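Side-chain contact in putative monooxygenase Rv0793 (Mycobacterium tuberculosis, PDB 1Y0H), which is a putative homodimeric monooxygenase that might take part in antibiotic biosynthesis or scavenge reactive oxygen species: residues Ile63-Asp66 / Glu67-Ser71. Sequence-based numbering, arbitrary orientation. Where two conformers were deposited one is given.
Sequences IALD and EHRGS. With ACT (acetate ion), chain C.
L65 and R69, one helical turn apart, make the main side-chain contact: the arginine runs extended from CG to NE and lays its guanidinium against the leucine, whose CD2 sits over the centre of one face, 4.0 Å from R69 CZ. A flat, weakly hydrated guanidinium face tolerates such a methyl group while its edge keeps its N-H groups for polar partners. With CG anti to the backbone N (chi1 174°), L65 holds its branch where the extended R69 chain can cross it.

Three i to i+4 backbone bonds of the alpha-helix run through the contact: E67 N to I63 O, H68 N to A64 O, and R69 N to L65 O at 3.0 Å. A fourth, G70 N to D66 O, is weak (3.2 Å, 122°); G70 N also bonds E67 O.

Among the polar side chains, the D66 carboxylate suits a salt bridge with cationic R62, one turn back. The H68 imidazole, with two separate ring nitrogens, serves two partners: ND1 bonds E36, and NE2 donates to an acetate oxygen at 2.7 Å, the ion, probably from the crystallisation liquor, being held also by Y42. S71 suits an N-cap, its short hydroxyl donating to H68 O (2.7 Å) and capping Y74 N of the next helix.

Helix 62-69 packs L65 onto V6 and V8 of strand 6-12 and Y59 of strand 53-59, in the ferredoxin-like sandwich, while H68 reaches M29 and T33 of helix 19-35 and S71 starts helix 72-78.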
# COMPACT_ATOMS: atom_id res chain seq x y z
N ILE A 63 -11.31 5.36 13.97
CA ILE A 63 -12.72 5.75 14.03
C ILE A 63 -13.22 6.12 12.62
O ILE A 63 -14.30 5.72 12.23
CB ILE A 63 -12.95 6.91 15.01
CG1 ILE A 63 -12.70 6.42 16.44
CG2 ILE A 63 -14.34 7.49 14.88
CD1 ILE A 63 -12.20 7.50 17.36
N ALA A 64 -12.39 6.86 11.88
CA ALA A 64 -12.73 7.27 10.51
C ALA A 64 -12.86 6.08 9.57
O ALA A 64 -13.71 6.09 8.69
CB ALA A 64 -11.69 8.26 9.97
N LEU A 65 -12.00 5.08 9.76
CA LEU A 65 -12.09 3.83 8.98
C LEU A 65 -13.40 3.11 9.32
O LEU A 65 -14.04 2.56 8.45
CB LEU A 65 -10.89 2.92 9.25
CG LEU A 65 -10.93 1.54 8.62
CD1 LEU A 65 -11.05 1.70 7.11
CD2 LEU A 65 -9.68 0.74 9.00
N ASP A 66 -13.77 3.10 10.60
CA ASP A 66 -15.03 2.48 10.98
C ASP A 66 -16.20 3.21 10.35
O ASP A 66 -17.13 2.58 9.86
CB ASP A 66 -15.14 2.44 12.51
CG ASP A 66 -14.09 1.54 13.13
OD1 ASP A 66 -13.54 0.68 12.41
OD2 ASP A 66 -13.79 1.69 14.34
N GLU A 67 -16.14 4.54 10.32
CA GLU A 67 -17.19 5.33 9.64
C GLU A 67 -17.27 4.97 8.15
O GLU A 67 -18.37 4.84 7.60
CB GLU A 67 -16.94 6.83 9.84
CG GLU A 67 -16.97 7.31 11.28
CD GLU A 67 -18.38 7.55 11.83
OE1 GLU A 67 -18.48 8.17 12.91
OE2 GLU A 67 -19.38 7.13 11.20
N HIS A 68 -16.12 4.79 7.52
CA HIS A 68 -16.06 4.44 6.10
C HIS A 68 -16.77 3.11 5.85
O HIS A 68 -17.54 2.97 4.91
CB HIS A 68 -14.59 4.36 5.67
CG HIS A 68 -14.39 3.80 4.29
ND1 HIS A 68 -14.89 4.42 3.16
CD2 HIS A 68 -13.74 2.70 3.86
CE1 HIS A 68 -14.55 3.71 2.09
NE2 HIS A 68 -13.85 2.66 2.49
N ARG A 69 -16.47 2.15 6.72
CA ARG A 69 -17.01 0.80 6.59
C ARG A 69 -18.50 0.71 6.88
O ARG A 69 -19.11 -0.33 6.61
CB ARG A 69 -16.23 -0.14 7.50
CG ARG A 69 -14.84 -0.43 6.99
CD ARG A 69 -14.04 -1.18 8.03
NE ARG A 69 -12.84 -1.73 7.44
CZ ARG A 69 -11.90 -2.41 8.10
NH1 ARG A 69 -12.01 -2.62 9.40
NH2 ARG A 69 -10.85 -2.88 7.43
N GLY A 70 -19.09 1.78 7.43
CA GLY A 70 -20.53 1.84 7.65
C GLY A 70 -21.29 2.69 6.64
O GLY A 70 -22.53 2.83 6.73
N SER A 71 -20.56 3.26 5.69
CA SER A 71 -21.11 4.23 4.74
C SER A 71 -21.95 3.57 3.64
O SER A 71 -21.74 2.40 3.32
CB SER A 71 -19.97 5.03 4.10
OG SER A 71 -19.22 4.21 3.22
C ACT C . -12.66 -0.05 0.15
O ACT C . -12.94 1.14 0.40
OXT ACT C . -11.94 -0.66 0.98
CH3 ACT C . -13.18 -0.70 -1.09